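Transcriptional regulator, AraC family (Pseudomonas putida, PDB 3GRA) probably regulates transcription through sequence-specific DNA binding by the whole protein, of which this chain is the DJ-1/PfpI-like domain. Local coordinates at residues A[39-51]-A[59-71]. Residues are numbered along the deposited sequence; the frame is centred on the assembly and turned at random.
Sequences FQFTPLSLDGDRV and LVATELSAAALKE. With EDO (1,2-ethanediol), chain C.
At one edge of the DJ-1/PfpI-like parallel sheet, the chain leaves strand 39-45, makes the hairpin 50-52/58-60 and returns as strand 62-63 alongside the end of 39-45. Parallel pairing rests on three backbone bonds: Thr62 N to Pro43 O, Ser45 N to Thr62 O (2.8 Å) and a nearly straight Leu64 N to Ser45 O (N-H...O angle 174°). In the hairpin, Val51 and Leu59 form an antiparallel hydrogen-bonded pair, each N-H bonded to the other's carbonyl O. Between the two pairings, Ala61 N reaches Asp49 O at 3.0 Å from above the carbonyl plane, and Ala61 CB packs on Pro43 CB (4.1 Å). Leu44 has CG anti to its carbonyl carbon (chi1 -60°); CD1 lies 3.8 Å from both Leu64 CD1 and Leu69 CD2, while CD2 runs alongside Thr62 CB. With an alanine here both methyl branches are gone, and Leu64 and Leu69 would probably lose the group that bridges them, opening a gap beside Thr62. Leu46 CD2 meets Leu64 CD1 at 3.9 Å. The Glu63 chain bends at its second torsion (140°), bringing OE2 to the turn for a weak hydrogen bond from Gly48 N (3.4 Å). An ethanediol, probably from the crystallisation liquor, is hydrogen-bonded to Ser45 OG, Leu46 N and Leu12 O. Strand 6-12 pairs with the other edge of 39-45, helix 90-100 packs on Leu46 and Leu69, and Val60 packs on Arg50 of the second subunit.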
# COMPACT_ATOMS: atom_id res chain seq x y z
N PHE A 39 -11.68 -8.29 -12.53
CA PHE A 39 -11.47 -6.85 -12.36
C PHE A 39 -10.32 -6.27 -13.19
O PHE A 39 -9.30 -6.92 -13.40
CB PHE A 39 -11.15 -6.52 -10.89
CG PHE A 39 -12.23 -6.91 -9.92
CD1 PHE A 39 -13.37 -6.14 -9.79
CD2 PHE A 39 -12.08 -8.02 -9.11
CE1 PHE A 39 -14.35 -6.47 -8.87
CE2 PHE A 39 -13.05 -8.36 -8.18
CZ PHE A 39 -14.19 -7.58 -8.06
N GLN A 40 -10.50 -5.02 -13.63
CA GLN A 40 -9.49 -4.26 -14.36
C GLN A 40 -9.38 -2.96 -13.56
O GLN A 40 -10.38 -2.29 -13.31
CB GLN A 40 -9.93 -3.93 -15.79
CG GLN A 40 -10.33 -5.13 -16.62
CD GLN A 40 -10.67 -4.74 -18.04
OE1 GLN A 40 -9.79 -4.55 -18.88
NE2 GLN A 40 -11.97 -4.62 -18.33
N PHE A 41 -8.16 -2.60 -13.16
CA PHE A 41 -7.96 -1.39 -12.36
C PHE A 41 -6.72 -0.58 -12.76
O PHE A 41 -5.79 -1.12 -13.37
CB PHE A 41 -7.89 -1.80 -10.89
CG PHE A 41 -7.35 -3.19 -10.68
CD1 PHE A 41 -5.99 -3.42 -10.66
CD2 PHE A 41 -8.22 -4.28 -10.60
CE1 PHE A 41 -5.48 -4.72 -10.57
CE2 PHE A 41 -7.73 -5.58 -10.51
CZ PHE A 41 -6.36 -5.80 -10.49
N THR A 42 -6.73 0.71 -12.42
CA THR A 42 -5.62 1.60 -12.75
C THR A 42 -5.41 2.72 -11.73
O THR A 42 -6.36 3.39 -11.32
CB THR A 42 -5.85 2.29 -14.10
OG1 THR A 42 -6.34 1.35 -15.06
CG2 THR A 42 -4.55 2.88 -14.62
N PRO A 43 -4.16 2.92 -11.30
CA PRO A 43 -3.93 4.00 -10.34
C PRO A 43 -3.95 5.29 -11.17
O PRO A 43 -3.37 5.34 -12.26
CB PRO A 43 -2.54 3.67 -9.78
CG PRO A 43 -1.86 2.97 -10.93
CD PRO A 43 -2.95 2.12 -11.53
N LEU A 44 -4.65 6.30 -10.67
CA LEU A 44 -4.78 7.57 -11.37
C LEU A 44 -4.30 8.78 -10.55
O LEU A 44 -4.41 8.80 -9.32
CB LEU A 44 -6.24 7.81 -11.79
CG LEU A 44 -6.99 6.85 -12.73
CD1 LEU A 44 -8.40 7.40 -12.92
CD2 LEU A 44 -6.29 6.72 -14.08
N SER A 45 -3.75 9.77 -11.24
CA SER A 45 -3.26 11.00 -10.61
C SER A 45 -3.92 12.19 -11.27
O SER A 45 -4.07 12.22 -12.49
CB SER A 45 -1.75 11.13 -10.78
OG SER A 45 -1.34 12.47 -10.52
N LEU A 46 -4.31 13.17 -10.47
CA LEU A 46 -4.94 14.37 -10.98
C LEU A 46 -3.91 15.21 -11.74
O LEU A 46 -4.21 15.76 -12.79
CB LEU A 46 -5.56 15.17 -9.84
CG LEU A 46 -6.70 14.42 -9.14
CD1 LEU A 46 -7.34 15.28 -8.08
CD2 LEU A 46 -7.74 14.00 -10.18
N ASP A 47 -2.70 15.30 -11.21
CA ASP A 47 -1.65 16.04 -11.90
C ASP A 47 -0.31 15.33 -11.78
O ASP A 47 0.33 15.35 -10.73
CB ASP A 47 -1.53 17.49 -11.38
CG ASP A 47 -0.96 17.57 -9.97
OD1 ASP A 47 -1.75 17.54 -9.00
OD2 ASP A 47 0.28 17.66 -9.85
N GLY A 48 0.10 14.69 -12.87
CA GLY A 48 1.37 13.98 -12.88
C GLY A 48 1.26 12.48 -13.13
O GLY A 48 0.16 11.92 -13.26
N ASP A 49 2.42 11.83 -13.19
CA ASP A 49 2.50 10.40 -13.43
C ASP A 49 3.08 9.75 -12.19
O ASP A 49 3.49 8.58 -12.22
CB ASP A 49 3.38 10.13 -14.65
CG ASP A 49 4.86 10.36 -14.36
OD1 ASP A 49 5.19 11.20 -13.50
OD2 ASP A 49 5.70 9.71 -15.02
N ARG A 50 3.13 10.51 -11.10
CA ARG A 50 3.66 10.03 -9.83
C ARG A 50 2.92 10.64 -8.66
O ARG A 50 2.61 11.83 -8.65
CB ARG A 50 5.16 10.36 -9.71
CG ARG A 50 6.06 9.68 -10.72
CD ARG A 50 7.52 9.83 -10.32
NE ARG A 50 7.91 11.23 -10.16
CZ ARG A 50 9.07 11.64 -9.66
NH1 ARG A 50 9.98 10.75 -9.25
NH2 ARG A 50 9.33 12.93 -9.57
N VAL A 51 2.62 9.82 -7.66
CA VAL A 51 1.91 10.30 -6.48
C VAL A 51 2.64 9.84 -5.23
O VAL A 51 3.06 8.69 -5.12
CB VAL A 51 0.47 9.76 -6.44
CG1 VAL A 51 -0.27 10.39 -5.28
CG2 VAL A 51 -0.23 10.06 -7.75
N LEU A 59 4.22 6.23 -6.25
CA LEU A 59 3.72 5.17 -7.13
C LEU A 59 3.51 5.76 -8.51
O LEU A 59 3.09 6.91 -8.65
CB LEU A 59 2.37 4.64 -6.65
CG LEU A 59 2.30 3.62 -5.54
CD1 LEU A 59 2.74 4.27 -4.26
CD2 LEU A 59 0.89 3.10 -5.42
N VAL A 60 3.78 4.97 -9.54
CA VAL A 60 3.56 5.46 -10.89
C VAL A 60 2.05 5.35 -11.13
O VAL A 60 1.41 4.37 -10.73
CB VAL A 60 4.32 4.62 -11.94
CG1 VAL A 60 4.03 5.17 -13.35
CG2 VAL A 60 5.84 4.68 -11.65
N ALA A 61 1.48 6.37 -11.75
CA ALA A 61 0.06 6.39 -12.03
C ALA A 61 -0.22 7.07 -13.35
O ALA A 61 0.61 7.82 -13.85
CB ALA A 61 -0.68 7.11 -10.91
N THR A 62 -1.38 6.77 -13.92
CA THR A 62 -1.77 7.39 -15.18
C THR A 62 -2.40 8.74 -14.85
O THR A 62 -3.12 8.88 -13.85
CB THR A 62 -2.83 6.54 -15.92
OG1 THR A 62 -2.29 5.26 -16.24
CG2 THR A 62 -3.27 7.24 -17.20
N GLU A 63 -2.13 9.74 -15.68
CA GLU A 63 -2.71 11.04 -15.46
C GLU A 63 -4.18 10.89 -15.84
O GLU A 63 -4.51 10.42 -16.93
CB GLU A 63 -2.03 12.10 -16.33
CG GLU A 63 -2.65 13.49 -16.23
CD GLU A 63 -1.61 14.61 -16.21
OE1 GLU A 63 -0.60 14.50 -16.94
OE2 GLU A 63 -1.81 15.60 -15.47
N LEU A 64 -5.06 11.28 -14.93
CA LEU A 64 -6.48 11.16 -15.16
C LEU A 64 -6.95 11.91 -16.40
O LEU A 64 -6.53 13.04 -16.66
CB LEU A 64 -7.25 11.63 -13.93
CG LEU A 64 -8.74 11.27 -13.85
CD1 LEU A 64 -9.15 11.10 -12.40
CD2 LEU A 64 -9.57 12.33 -14.54
N SER A 65 -7.80 11.25 -17.17
CA SER A 65 -8.35 11.83 -18.38
C SER A 65 -9.85 11.83 -18.17
O SER A 65 -10.45 10.77 -17.96
CB SER A 65 -8.00 10.98 -19.60
OG SER A 65 -8.76 11.39 -20.72
N ALA A 66 -10.45 13.01 -18.21
CA ALA A 66 -11.88 13.13 -18.01
C ALA A 66 -12.63 12.14 -18.89
O ALA A 66 -13.63 11.54 -18.47
CB ALA A 66 -12.34 14.56 -18.32
N ALA A 67 -12.13 11.96 -20.11
CA ALA A 67 -12.74 11.05 -21.07
C ALA A 67 -12.59 9.57 -20.69
O ALA A 67 -13.58 8.84 -20.64
CB ALA A 67 -12.14 11.29 -22.47
N ALA A 68 -11.36 9.15 -20.42
CA ALA A 68 -11.07 7.76 -20.05
C ALA A 68 -11.69 7.27 -18.73
O ALA A 68 -11.26 6.26 -18.17
CB ALA A 68 -9.56 7.56 -20.01
N LEU A 69 -12.70 7.97 -18.23
CA LEU A 69 -13.38 7.55 -17.01
C LEU A 69 -14.69 6.92 -17.46
O LEU A 69 -15.34 6.19 -16.72
CB LEU A 69 -13.66 8.76 -16.10
CG LEU A 69 -12.46 9.56 -15.56
CD1 LEU A 69 -12.96 10.64 -14.61
CD2 LEU A 69 -11.50 8.65 -14.83
N LYS A 70 -15.03 7.20 -18.71
CA LYS A 70 -16.25 6.73 -19.35
C LYS A 70 -16.46 5.22 -19.29
O LYS A 70 -17.59 4.75 -19.18
CB LYS A 70 -16.26 7.19 -20.81
CG LYS A 70 -17.61 7.15 -21.49
CD LYS A 70 -17.55 7.79 -22.88
CE LYS A 70 -18.92 7.80 -23.56
NZ LYS A 70 -19.46 6.42 -23.79
N GLU A 71 -15.37 4.46 -19.36
CA GLU A 71 -15.47 3.00 -19.33
C GLU A 71 -15.40 2.42 -17.92
O GLU A 71 -15.20 1.22 -17.75
CB GLU A 71 -14.37 2.40 -20.21
CG GLU A 71 -14.42 2.84 -21.67
CD GLU A 71 -15.83 2.78 -22.26
OE1 GLU A 71 -16.46 1.70 -22.21
OE2 GLU A 71 -16.30 3.81 -22.79
C1 EDO C . -3.45 14.11 -6.69
O1 EDO C . -3.81 13.00 -7.51
C2 EDO C . -1.92 14.34 -6.73
O2 EDO C . -1.28 13.37 -7.59